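Local coordinates for beta-ketoacyl-[acyl-carrier-protein] synthase III (Pseudomonas aeruginosa, PDB 2X3E) that probably catalyses the decarboxylating condensation of acetyl-CoA with malonyl-ACP that begins fatty acid synthesis, at residues T224-S229 with L247-A252; G220-Q225 with T254-A259; R231-R236 with N304-G309; G114-L119 with A284-A289; D190-P195 with A312-G317. The protein carries 1 engineered substitution. All coordinates share one frame; numbering follows the deposited sequence.

How the contacts relate
Contacts 1, 2 and 3 all use helix 215-237, which meets helix 254-264 (contact 2), strand 246-249 (contact 1) and strand 304-311 (contact 3) in succession. Their centres are about 7 Å (1 to 2) and 9 Å (1 to 3) apart. Strands 246-249 and 304-311 are neighbours in one mixed sheet, which strand 315-322 of contact 5 also joins. Contact 4 brings helix 114-127 against helix 285-295 near the centre of the chain, about 12 Å from contact 1 between centres. Along the chain, contacts 1 and 2 are nested within the loops closed by contacts 4 and 5. Contact 1 holds the predicted active-site residue H250, and contact 4 comes near it, the I286 side chain about 5 Å away.

Contact 1: T224-S229 with L247-A252; sequences TQMSDS and LVPHQA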
# COMPACT_ATOMS: atom_id res chain seq x y z
N THR A 224 3.20 24.59 -7.30
CA THR A 224 4.08 24.27 -8.43
C THR A 224 4.05 22.78 -8.77
O THR A 224 3.98 22.38 -9.93
CB THR A 224 5.54 24.70 -8.12
OG1 THR A 224 5.57 26.09 -7.78
CG2 THR A 224 6.44 24.49 -9.31
N GLN A 225 4.09 21.94 -7.73
CA GLN A 225 4.13 20.49 -7.91
C GLN A 225 2.90 19.99 -8.68
O GLN A 225 3.03 19.22 -9.63
CB GLN A 225 4.20 19.78 -6.55
CG GLN A 225 5.53 19.93 -5.84
CD GLN A 225 6.52 18.83 -6.19
OE1 GLN A 225 6.34 18.11 -7.16
NE2 GLN A 225 7.57 18.71 -5.40
N MET A 226 1.72 20.45 -8.27
CA MET A 226 0.50 20.02 -8.95
C MET A 226 0.37 20.66 -10.33
O MET A 226 0.03 19.98 -11.29
CB MET A 226 -0.73 20.25 -8.07
CG MET A 226 -0.98 19.09 -7.09
SD MET A 226 -2.53 19.22 -6.19
CE MET A 226 -3.24 20.60 -7.09
N SER A 227 0.67 21.96 -10.44
CA SER A 227 0.61 22.66 -11.73
C SER A 227 1.52 22.02 -12.78
O SER A 227 1.12 21.77 -13.92
CB SER A 227 1.01 24.13 -11.56
OG SER A 227 0.18 24.78 -10.62
N ASP A 228 2.76 21.76 -12.38
CA ASP A 228 3.73 21.15 -13.31
C ASP A 228 3.32 19.72 -13.68
O ASP A 228 3.48 19.31 -14.83
CB ASP A 228 5.14 21.14 -12.70
CG ASP A 228 5.72 22.54 -12.50
OD1 ASP A 228 5.36 23.48 -13.26
OD2 ASP A 228 6.58 22.71 -11.60
N SER A 229 2.79 18.97 -12.71
CA SER A 229 2.35 17.59 -12.96
C SER A 229 1.18 17.57 -13.95
O SER A 229 1.16 16.75 -14.88
CB SER A 229 1.95 16.90 -11.65
OG SER A 229 1.54 15.56 -11.89
N LEU A 247 -10.61 20.35 -13.66
CA LEU A 247 -9.42 20.06 -12.89
C LEU A 247 -9.85 19.74 -11.47
O LEU A 247 -10.51 20.56 -10.81
CB LEU A 247 -8.48 21.27 -12.88
CG LEU A 247 -7.14 21.07 -12.16
CD1 LEU A 247 -6.36 19.91 -12.75
CD2 LEU A 247 -6.33 22.37 -12.21
N VAL A 248 -9.50 18.54 -11.01
CA VAL A 248 -9.88 18.08 -9.67
C VAL A 248 -8.61 17.80 -8.87
O VAL A 248 -8.07 16.70 -8.89
CB VAL A 248 -10.75 16.81 -9.71
CG1 VAL A 248 -11.34 16.56 -8.34
CG2 VAL A 248 -11.85 16.95 -10.74
N PRO A 249 -8.10 18.83 -8.17
CA PRO A 249 -6.90 18.67 -7.37
C PRO A 249 -7.18 18.14 -5.97
O PRO A 249 -8.30 18.24 -5.45
CB PRO A 249 -6.37 20.09 -7.29
CG PRO A 249 -7.55 20.93 -7.39
CD PRO A 249 -8.50 20.24 -8.29
N HIS A 250 -6.15 17.58 -5.35
CA HIS A 250 -6.17 17.35 -3.93
C HIS A 250 -6.49 18.69 -3.26
O HIS A 250 -5.87 19.71 -3.57
CB HIS A 250 -4.81 16.81 -3.45
CG HIS A 250 -4.58 16.97 -1.98
ND1 HIS A 250 -5.48 16.54 -1.04
CD2 HIS A 250 -3.54 17.52 -1.29
CE1 HIS A 250 -5.02 16.82 0.17
NE2 HIS A 250 -3.84 17.41 0.04
N GLN A 251 -7.46 18.67 -2.36
CA GLN A 251 -7.97 19.87 -1.73
C GLN A 251 -7.06 20.29 -0.57
O GLN A 251 -7.42 20.18 0.60
CB GLN A 251 -9.42 19.65 -1.26
CG GLN A 251 -10.36 19.08 -2.36
CD GLN A 251 -10.86 20.12 -3.34
OE1 GLN A 251 -11.57 21.04 -2.95
NE2 GLN A 251 -10.50 19.97 -4.62
N ALA A 252 -5.87 20.77 -0.93
CA ALA A 252 -4.79 21.01 0.05
C ALA A 252 -5.10 22.19 0.96
O ALA A 252 -4.90 22.11 2.18
CB ALA A 252 -3.47 21.22 -0.67
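M226 extends from helix 215-237 to P249 on strand 246-249, and the two side chains cross at about a right angle, the methionine sulfur lying 4.1 Å from both P249 CB and H250 N. In the given conformer, one of two deposited, the methionine chain is stretched at its second torsion and bends at its last (chi3 9°) toward the proline; because the terminal methyl is modelled closer to P249 CB than carbons can sit, its exact placement is doubtful, and the facing of the two groups is the safer reading. Beyond the proline, H250 CB lies beside the sulfur, with M226 SD 4.3 Å from H250 CB. One face of the imidazole is covered by A252 N, 3.9 Å above the ring plane, and ND1 is hydrogen-bonded to S285 OG. Q251 is the centre of an inverse gamma turn, which a weak backbone bond from A252 N to H250 O closes. Separately, its side chain ties back to the strand end: Q251 NE2 donates to P249 O at 2.9 Å with an N-H...O angle of 159°, and P249 O lies near the amide plane. V272 O takes a second bond from this amide nitrogen, while N274 N and S273 OG bond OE1. A helix packs here on a sheet strand, as in the layered alpha/beta thiolase fold, and the loop after the strand carries H250, which with N280 and position 112, here the engineered A112, forms the predicted active site.

Contact 2: G220-Q225 with T254-A259; sequences GQAVTQ and TRILAA
V223 lays both its methyls over A259, with CG2 3.7 Å and CG1 3.8 Å from A259 CB. Its CG1 also lies 3.6 Å from the backbone oxygen of A259, touching side chain and main chain together, while CG2 reaches on from A259 CB to I256. The two methyls splay because CG1 is anti to the backbone N (chi1 174°) and CG2 is anti to the carbonyl carbon. One helical turn earlier on the partner, I256 lies across the valine at a slant, bringing CG1 and CG2 each to 4.1 Å from V223 CG2. The far end of the isoleucine goes on to A222, where I256 CD1 stands 4.1 Å from A222 CB. A pair of adjacent residues, A222 and V223, thus meets a pair spaced by three, I256 and A259. The segment axes approach to 9.2 Å, and their N-to-C directions differ by 33° (signed crossing -33°). On another side of helix 215-237, Q225 NE2 donates to Q221 OE1 at 3.1 Å, and that oxygen also has Q188 NE2 as a partner. R255, within the predicted ACP-binding region, sends its guanidinium away from residues 220-225, its side chain touching F219. No hydrogen bond or charge pair joins the two segments; their association is apolar, so it depends on shape and exclusion of water.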
# COMPACT_ATOMS: atom_id res chain seq x y z
N GLY A 220 3.94 26.88 -1.22
CA GLY A 220 4.54 27.26 -2.49
C GLY A 220 4.84 26.05 -3.35
O GLY A 220 4.57 26.05 -4.56
N GLN A 221 5.39 25.02 -2.72
CA GLN A 221 5.77 23.82 -3.43
C GLN A 221 4.54 23.06 -3.94
O GLN A 221 4.54 22.59 -5.08
CB GLN A 221 6.63 22.91 -2.56
CG GLN A 221 7.54 22.03 -3.39
CD GLN A 221 8.48 21.18 -2.57
OE1 GLN A 221 8.93 20.14 -3.03
NE2 GLN A 221 8.81 21.63 -1.36
N ALA A 222 3.51 22.94 -3.11
CA ALA A 222 2.28 22.27 -3.51
C ALA A 222 1.69 22.86 -4.80
O ALA A 222 1.29 22.12 -5.69
CB ALA A 222 1.24 22.31 -2.38
N VAL A 223 1.67 24.19 -4.90
CA VAL A 223 1.12 24.84 -6.09
C VAL A 223 1.88 24.45 -7.36
O VAL A 223 1.28 24.05 -8.35
CB VAL A 223 1.14 26.38 -5.96
CG1 VAL A 223 0.70 27.03 -7.27
CG2 VAL A 223 0.24 26.83 -4.81
N THR A 224 3.20 24.59 -7.30
CA THR A 224 4.08 24.27 -8.43
C THR A 224 4.05 22.78 -8.77
O THR A 224 3.98 22.38 -9.93
CB THR A 224 5.54 24.70 -8.12
OG1 THR A 224 5.57 26.09 -7.78
CG2 THR A 224 6.44 24.49 -9.31
N GLN A 225 4.09 21.94 -7.73
CA GLN A 225 4.13 20.49 -7.91
C GLN A 225 2.90 19.99 -8.68
O GLN A 225 3.03 19.22 -9.63
CB GLN A 225 4.20 19.78 -6.55
CG GLN A 225 5.53 19.93 -5.84
CD GLN A 225 6.52 18.83 -6.19
OE1 GLN A 225 6.34 18.11 -7.16
NE2 GLN A 225 7.57 18.71 -5.40
N THR A 254 -7.47 26.38 0.60
CA THR A 254 -8.26 27.23 -0.29
C THR A 254 -7.41 27.95 -1.33
O THR A 254 -7.71 27.89 -2.53
CB THR A 254 -9.11 28.23 0.49
OG1 THR A 254 -10.14 27.52 1.19
CG2 THR A 254 -9.76 29.24 -0.46
N ARG A 255 -6.35 28.61 -0.89
CA ARG A 255 -5.51 29.39 -1.81
C ARG A 255 -4.82 28.53 -2.87
O ARG A 255 -4.65 28.97 -4.01
CB ARG A 255 -4.47 30.20 -1.04
CG ARG A 255 -5.05 31.33 -0.21
CD ARG A 255 -4.09 32.51 -0.12
NE ARG A 255 -4.19 33.20 1.17
CZ ARG A 255 -3.61 32.79 2.30
NH1 ARG A 255 -2.89 31.67 2.33
NH2 ARG A 255 -3.77 33.49 3.41
N ILE A 256 -4.44 27.31 -2.50
CA ILE A 256 -3.67 26.45 -3.41
C ILE A 256 -4.44 26.11 -4.68
O ILE A 256 -3.87 26.06 -5.77
CB ILE A 256 -3.18 25.16 -2.69
CG1 ILE A 256 -2.07 25.51 -1.70
CG2 ILE A 256 -2.68 24.12 -3.68
CD1 ILE A 256 -1.81 24.44 -0.66
N LEU A 257 -5.75 25.91 -4.55
CA LEU A 257 -6.58 25.48 -5.68
C LEU A 257 -6.62 26.53 -6.80
O LEU A 257 -6.33 26.22 -7.95
CB LEU A 257 -8.00 25.13 -5.19
CG LEU A 257 -8.05 23.97 -4.19
CD1 LEU A 257 -9.41 23.85 -3.53
CD2 LEU A 257 -7.70 22.69 -4.89
N ALA A 258 -6.95 27.77 -6.44
CA ALA A 258 -6.92 28.86 -7.41
C ALA A 258 -5.51 29.18 -7.92
O ALA A 258 -5.35 29.56 -9.08
CB ALA A 258 -7.56 30.11 -6.82
N ALA A 259 -4.50 29.02 -7.06
CA ALA A 259 -3.11 29.25 -7.46
C ALA A 259 -2.63 28.23 -8.49
O ALA A 259 -1.81 28.55 -9.35
CB ALA A 259 -2.19 29.23 -6.23

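Contact 3: R231-R236 with N304-G309; sequences RRVLDR and NMVLTG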
# COMPACT_ATOMS: atom_id res chain seq x y z
N ARG A 231 0.61 19.89 -16.20
CA ARG A 231 1.19 20.25 -17.50
C ARG A 231 1.81 19.05 -18.20
O ARG A 231 1.65 18.88 -19.41
CB ARG A 231 2.24 21.36 -17.39
CG ARG A 231 2.92 21.69 -18.72
CD ARG A 231 1.92 22.15 -19.78
NE ARG A 231 1.38 23.47 -19.45
CZ ARG A 231 0.38 24.08 -20.07
NH1 ARG A 231 -0.26 23.49 -21.08
NH2 ARG A 231 0.00 25.29 -19.68
N ARG A 232 2.53 18.22 -17.46
CA ARG A 232 3.15 17.02 -18.04
C ARG A 232 2.12 16.05 -18.62
O ARG A 232 2.31 15.52 -19.72
CB ARG A 232 4.03 16.32 -17.00
CG ARG A 232 5.26 17.15 -16.66
CD ARG A 232 6.30 16.36 -15.94
NE ARG A 232 5.89 15.96 -14.59
CZ ARG A 232 5.95 16.73 -13.50
NH1 ARG A 232 6.37 18.00 -13.57
NH2 ARG A 232 5.56 16.24 -12.33
N VAL A 233 1.03 15.84 -17.90
CA VAL A 233 -0.01 14.93 -18.39
C VAL A 233 -0.81 15.56 -19.56
O VAL A 233 -1.21 14.86 -20.49
CB VAL A 233 -0.90 14.42 -17.21
CG1 VAL A 233 -1.99 15.42 -16.86
CG2 VAL A 233 -1.47 13.05 -17.52
N LEU A 234 -0.99 16.89 -19.54
CA LEU A 234 -1.60 17.60 -20.68
C LEU A 234 -0.78 17.40 -21.95
O LEU A 234 -1.32 17.04 -23.01
CB LEU A 234 -1.75 19.11 -20.38
CG LEU A 234 -2.77 19.53 -19.32
CD1 LEU A 234 -2.75 21.05 -19.15
CD2 LEU A 234 -4.15 19.06 -19.70
N ASP A 235 0.53 17.62 -21.83
CA ASP A 235 1.47 17.40 -22.92
C ASP A 235 1.45 15.95 -23.41
O ASP A 235 1.54 15.70 -24.61
CB ASP A 235 2.90 17.79 -22.50
CG ASP A 235 3.11 19.30 -22.41
OD1 ASP A 235 2.30 20.07 -22.98
OD2 ASP A 235 4.10 19.72 -21.76
N ARG A 236 1.31 15.01 -22.48
CA ARG A 236 1.26 13.59 -22.83
C ARG A 236 0.01 13.19 -23.62
O ARG A 236 0.10 12.41 -24.57
CB ARG A 236 1.44 12.72 -21.58
CG ARG A 236 2.89 12.64 -21.14
CD ARG A 236 3.10 12.20 -19.68
NE ARG A 236 4.47 12.54 -19.27
CZ ARG A 236 4.94 12.54 -18.02
NH1 ARG A 236 4.17 12.20 -16.99
NH2 ARG A 236 6.21 12.87 -17.81
N ASN A 304 -13.12 16.76 -20.77
CA ASN A 304 -11.70 16.53 -20.51
C ASN A 304 -11.37 16.85 -19.05
O ASN A 304 -11.65 17.95 -18.58
CB ASN A 304 -10.84 17.39 -21.43
CG ASN A 304 -11.03 17.06 -22.90
OD1 ASN A 304 -11.32 15.91 -23.25
ND2 ASN A 304 -10.88 18.05 -23.77
N MET A 305 -10.79 15.88 -18.35
CA MET A 305 -10.55 15.99 -16.92
C MET A 305 -9.14 15.55 -16.53
O MET A 305 -8.58 14.61 -17.11
CB MET A 305 -11.57 15.13 -16.16
CG MET A 305 -11.40 15.08 -14.65
SD MET A 305 -12.65 14.04 -13.87
CE MET A 305 -14.03 15.18 -13.80
N VAL A 306 -8.57 16.26 -15.56
CA VAL A 306 -7.33 15.84 -14.90
C VAL A 306 -7.53 15.84 -13.39
O VAL A 306 -8.08 16.79 -12.81
CB VAL A 306 -6.15 16.75 -15.29
CG1 VAL A 306 -4.91 16.42 -14.45
CG2 VAL A 306 -5.84 16.59 -16.77
N LEU A 307 -7.11 14.74 -12.77
CA LEU A 307 -7.06 14.63 -11.33
C LEU A 307 -5.59 14.79 -10.96
O LEU A 307 -4.72 14.23 -11.62
CB LEU A 307 -7.56 13.26 -10.87
CG LEU A 307 -8.85 12.74 -11.50
CD1 LEU A 307 -9.20 11.35 -10.95
CD2 LEU A 307 -10.00 13.71 -11.27
N THR A 308 -5.32 15.54 -9.91
CA THR A 308 -3.93 15.78 -9.52
C THR A 308 -3.76 15.86 -8.01
O THR A 308 -4.61 16.39 -7.29
CB THR A 308 -3.39 17.05 -10.22
OG1 THR A 308 -1.99 17.19 -9.95
CG2 THR A 308 -4.13 18.29 -9.74
N GLY A 309 -2.63 15.32 -7.53
CA GLY A 309 -2.31 15.32 -6.11
C GLY A 309 -0.86 15.66 -5.82
O GLY A 309 0.01 15.47 -6.66
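V233 on helix 215-237 faces V306 on strand 304-311 across a CA-to-CA separation of 8.2 Å, the nearest CA pair of the two segments. The backbone angles fit helix at V233 and strand at V306 (phi -128°, psi 132°); no hydrogen bond crosses between them, and the side-chain contacts are what reveal the helix packing on the sheet. The valines reach toward each other tip to tip. V233 CG1 meets V306 CG1 at 3.9 Å and V306 CG2 at 4.0 Å, touching both branches of its partner. This branch holds the crowded position between the backbone N and the carbonyl carbon (chi1 83°), while CG2 takes the place anti to N. L234 comes in obliquely, its CD2 lying 4.2 Å from V306 CG2, so V306 is contacted by two successive residues of the helix. The helix flank bearing R232 and R236 carries charge instead: both form salt bridges with D181. V230, one turn earlier, also packs on V306 and T308. Strand 304-311 runs between the parallel strand 246-249 and the antiparallel strand 315-322, and helix 215-237 covers this part of the sheet, with V233 also touching S318 and V306 touching L247.

Contact 4: G114-L119 with A284-A289; sequences GFVYGL and ASIPLA
F115, at the beginning of helix 114-127, is the first residue to meet helix 285-295, and it does so with the face of its ring. P287 CD stands 3.7 Å from the centroid of the F115 ring and only 11° off the ring normal, a clear CH-pi contact. The rest of the pyrrolidine follows the same face, with P287 CG 3.7 Å from F115 CE1. Having CG anti to the backbone N (chi1 -169°) directs the phenyl at the other helix, and the proline approaches from the opposite direction. I286 meets the same ring obliquely, its CG2 3.8 Å from F115 CD2. Next comes V116, whose CG2 touches the other end of this isoleucine, I286 CD1, at 3.7 Å. I286 is therefore shared, one branch against the phenyl and the tip of the longer branch against the valine. Y117 turns to the dimer boundary, its OH hydrogen-bonded to G183 O and to A105 N of the second subunit. The segment axes pass 10.1 Å apart with N-to-C directions almost perpendicular, at 89°. The centre of the contact lies about 3 Å from the centre of the chain, between strand 133-140, touched by F115, and strand 304-311, touched by I286. Buried helices held between two sheets form the central layer of the thiolase fold, and here that layer comes close to the predicted active site, the side chains of I286 and H250 being about 5 Å apart.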
# COMPACT_ATOMS: atom_id res chain seq x y z
N GLY A 114 -2.52 9.59 -2.56
CA GLY A 114 -2.98 8.20 -2.50
C GLY A 114 -4.01 7.81 -3.55
O GLY A 114 -3.96 6.71 -4.07
N PHE A 115 -4.95 8.70 -3.85
CA PHE A 115 -6.00 8.37 -4.82
C PHE A 115 -5.44 8.28 -6.25
O PHE A 115 -5.82 7.38 -7.02
CB PHE A 115 -7.15 9.37 -4.74
CG PHE A 115 -8.37 8.94 -5.51
CD1 PHE A 115 -9.19 7.94 -5.02
CD2 PHE A 115 -8.68 9.53 -6.74
CE1 PHE A 115 -10.31 7.53 -5.73
CE2 PHE A 115 -9.79 9.13 -7.45
CZ PHE A 115 -10.61 8.13 -6.95
N VAL A 116 -4.51 9.18 -6.60
CA VAL A 116 -3.86 9.13 -7.91
C VAL A 116 -2.98 7.88 -8.08
O VAL A 116 -3.07 7.19 -9.10
CB VAL A 116 -3.05 10.42 -8.20
CG1 VAL A 116 -2.39 10.35 -9.58
CG2 VAL A 116 -3.95 11.65 -8.12
N TYR A 117 -2.14 7.60 -7.08
CA TYR A 117 -1.34 6.37 -7.04
C TYR A 117 -2.23 5.15 -7.04
O TYR A 117 -1.92 4.15 -7.68
CB TYR A 117 -0.42 6.33 -5.81
CG TYR A 117 0.97 6.88 -6.06
CD1 TYR A 117 1.24 8.25 -5.97
CD2 TYR A 117 2.02 6.03 -6.37
CE1 TYR A 117 2.53 8.74 -6.20
CE2 TYR A 117 3.30 6.51 -6.60
CZ TYR A 117 3.55 7.86 -6.52
OH TYR A 117 4.83 8.31 -6.74
N GLY A 118 -3.32 5.23 -6.27
CA GLY A 118 -4.33 4.17 -6.24
C GLY A 118 -4.90 3.86 -7.61
O GLY A 118 -5.06 2.69 -7.95
N LEU A 119 -5.21 4.89 -8.39
CA LEU A 119 -5.73 4.70 -9.75
C LEU A 119 -4.70 4.04 -10.67
O LEU A 119 -5.03 3.18 -11.48
CB LEU A 119 -6.18 6.03 -10.35
CG LEU A 119 -7.47 6.62 -9.79
CD1 LEU A 119 -7.61 8.08 -10.22
CD2 LEU A 119 -8.68 5.79 -10.25
N ALA A 284 -9.00 10.96 0.50
CA ALA A 284 -10.41 11.10 0.10
C ALA A 284 -10.73 12.36 -0.71
O ALA A 284 -11.83 12.47 -1.26
CB ALA A 284 -11.30 11.05 1.34
N SER A 285 -9.80 13.31 -0.78
CA SER A 285 -10.13 14.67 -1.24
C SER A 285 -10.62 14.72 -2.69
O SER A 285 -11.62 15.38 -2.99
CB SER A 285 -8.96 15.63 -1.03
OG SER A 285 -7.87 15.33 -1.90
N ILE A 286 -9.92 14.02 -3.58
CA ILE A 286 -10.28 14.00 -4.99
C ILE A 286 -11.64 13.32 -5.24
O ILE A 286 -12.51 13.90 -5.87
CB ILE A 286 -9.18 13.35 -5.85
CG1 ILE A 286 -7.92 14.22 -5.82
CG2 ILE A 286 -9.67 13.16 -7.30
CD1 ILE A 286 -6.73 13.61 -6.57
N PRO A 287 -11.85 12.10 -4.71
CA PRO A 287 -13.18 11.53 -4.97
C PRO A 287 -14.34 12.24 -4.24
O PRO A 287 -15.47 12.26 -4.73
CB PRO A 287 -13.04 10.07 -4.53
CG PRO A 287 -11.90 10.08 -3.54
CD PRO A 287 -10.95 11.12 -4.06
N LEU A 288 -14.07 12.85 -3.08
CA LEU A 288 -15.11 13.67 -2.44
C LEU A 288 -15.43 14.90 -3.30
O LEU A 288 -16.60 15.28 -3.44
CB LEU A 288 -14.72 14.08 -1.03
CG LEU A 288 -14.84 12.97 0.02
CD1 LEU A 288 -14.14 13.40 1.30
CD2 LEU A 288 -16.30 12.64 0.30
N ALA A 289 -14.40 15.51 -3.89
CA ALA A 289 -14.61 16.64 -4.80
C ALA A 289 -15.39 16.21 -6.05
O ALA A 289 -16.30 16.92 -6.48
CB ALA A 289 -13.26 17.29 -5.20

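Contact 5: D190-P195 with A312-G317; sequences DLLMTP and AGLTWG
L192 presses its CB against the CB of A312 at 3.7 Å and folds one branch over that residue's backbone, CD1 lying 3.4 Å from A312 N. Its CG is anti to the carbonyl carbon (chi1 -58°), and chi2, at 141°, departs from a staggered value; this combination puts CD1 above the A312 main chain and also 4.1 Å from L314 CD2. L314 has a regular conformation, with CG likewise anti to its carbonyl carbon and chi2 close to fully extended. Its two methyls divide their partners: CD2 meets L192, and L314 CD1 meets the CD1 of L191 at 4.3 Å. The peptide bond between G313 and L314 is cis, just ahead of strand 315-322. Beside this apolar patch a water bridges the main chains, donating to L192 O at 2.7 Å and accepting from G313 N at 2.9 Å. Within residues 312-317, T315 OG1 donates to A312 O at 2.9 Å from above the carbonyl plane, 37° out of it. T113 OG1 is a further hydrogen-bond partner of that hydroxyl. The second subunit is close by: T194 and P195 pair antiparallel with one of its strands, and its P88 packs on A312. The A312 side chain is about 7 Å from that of the engineered A112 of the predicted active site. Leucine and alanine carbons thus make the direct contact, whereas the water joins L192 O to G313 N, connecting the loop after strand 304-311 with strand 192-195 at the dimer interface.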
# COMPACT_ATOMS: atom_id res chain seq x y z
N ASP A 190 10.59 14.87 5.40
CA ASP A 190 10.31 15.39 6.75
C ASP A 190 9.32 16.56 6.78
O ASP A 190 8.93 17.01 7.86
CB ASP A 190 11.62 15.82 7.42
CG ASP A 190 12.36 16.88 6.63
OD1 ASP A 190 12.77 16.59 5.49
OD2 ASP A 190 12.53 18.01 7.16
N LEU A 191 8.91 17.07 5.62
CA LEU A 191 8.04 18.27 5.58
C LEU A 191 6.62 18.06 6.13
O LEU A 191 6.08 18.95 6.79
CB LEU A 191 7.93 18.84 4.15
CG LEU A 191 9.06 19.70 3.60
CD1 LEU A 191 8.60 20.33 2.29
CD2 LEU A 191 9.50 20.80 4.59
N LEU A 192 6.03 16.92 5.81
CA LEU A 192 4.70 16.53 6.29
C LEU A 192 4.84 15.15 6.90
O LEU A 192 5.27 14.21 6.21
CB LEU A 192 3.71 16.43 5.12
CG LEU A 192 3.45 17.65 4.24
CD1 LEU A 192 3.31 17.24 2.77
CD2 LEU A 192 2.22 18.42 4.70
N MET A 193 4.49 15.00 8.17
CA MET A 193 4.71 13.72 8.85
C MET A 193 3.79 13.43 10.03
O MET A 193 3.50 14.31 10.84
CB MET A 193 6.16 13.63 9.34
CG MET A 193 6.62 12.19 9.57
SD MET A 193 8.30 12.16 10.14
CE MET A 193 8.08 12.79 11.80
N THR A 194 3.36 12.18 10.11
CA THR A 194 2.78 11.60 11.32
C THR A 194 3.72 10.48 11.74
O THR A 194 3.79 9.46 11.06
CB THR A 194 1.38 11.03 11.07
OG1 THR A 194 0.54 12.05 10.54
CG2 THR A 194 0.77 10.51 12.38
N PRO A 195 4.47 10.68 12.83
CA PRO A 195 5.43 9.64 13.22
C PRO A 195 4.77 8.32 13.60
O PRO A 195 3.59 8.29 13.95
CB PRO A 195 6.14 10.24 14.44
CG PRO A 195 5.86 11.71 14.39
CD PRO A 195 4.58 11.89 13.66
N ALA A 312 2.59 14.21 1.34
CA ALA A 312 3.68 13.67 2.12
C ALA A 312 4.43 12.59 1.35
O ALA A 312 3.84 11.86 0.54
CB ALA A 312 3.16 13.12 3.45
N GLY A 313 5.74 12.50 1.61
CA GLY A 313 6.62 11.55 0.94
C GLY A 313 7.99 12.14 0.64
O GLY A 313 9.00 11.59 1.08
N LEU A 314 8.07 13.22 -0.14
CA LEU A 314 6.95 13.84 -0.84
C LEU A 314 6.51 12.97 -2.01
O LEU A 314 7.30 12.18 -2.54
CB LEU A 314 7.36 15.22 -1.37
CG LEU A 314 7.81 16.25 -0.34
CD1 LEU A 314 8.24 17.56 -1.00
CD2 LEU A 314 6.71 16.51 0.68
N THR A 315 5.25 13.14 -2.40
CA THR A 315 4.66 12.46 -3.55
C THR A 315 3.85 13.44 -4.39
O THR A 315 3.39 14.46 -3.89
CB THR A 315 3.69 11.34 -3.11
OG1 THR A 315 2.75 11.85 -2.15
CG2 THR A 315 4.45 10.16 -2.52
N TRP A 316 3.68 13.11 -5.66
CA TRP A 316 2.79 13.85 -6.54
C TRP A 316 2.38 12.98 -7.71
O TRP A 316 3.00 11.94 -7.98
CB TRP A 316 3.48 15.11 -7.07
CG TRP A 316 4.67 14.80 -7.92
CD1 TRP A 316 4.67 14.42 -9.22
CD2 TRP A 316 6.03 14.79 -7.49
NE1 TRP A 316 5.96 14.18 -9.64
CE2 TRP A 316 6.82 14.41 -8.60
CE3 TRP A 316 6.67 15.08 -6.27
CZ2 TRP A 316 8.21 14.30 -8.53
CZ3 TRP A 316 8.05 14.97 -6.21
CH2 TRP A 316 8.81 14.59 -7.32
N GLY A 317 1.36 13.42 -8.42
CA GLY A 317 0.97 12.78 -9.66
C GLY A 317 -0.33 13.30 -10.22
O GLY A 317 -1.09 13.98 -9.53
O HOH W 1 6.59 14.17 3.87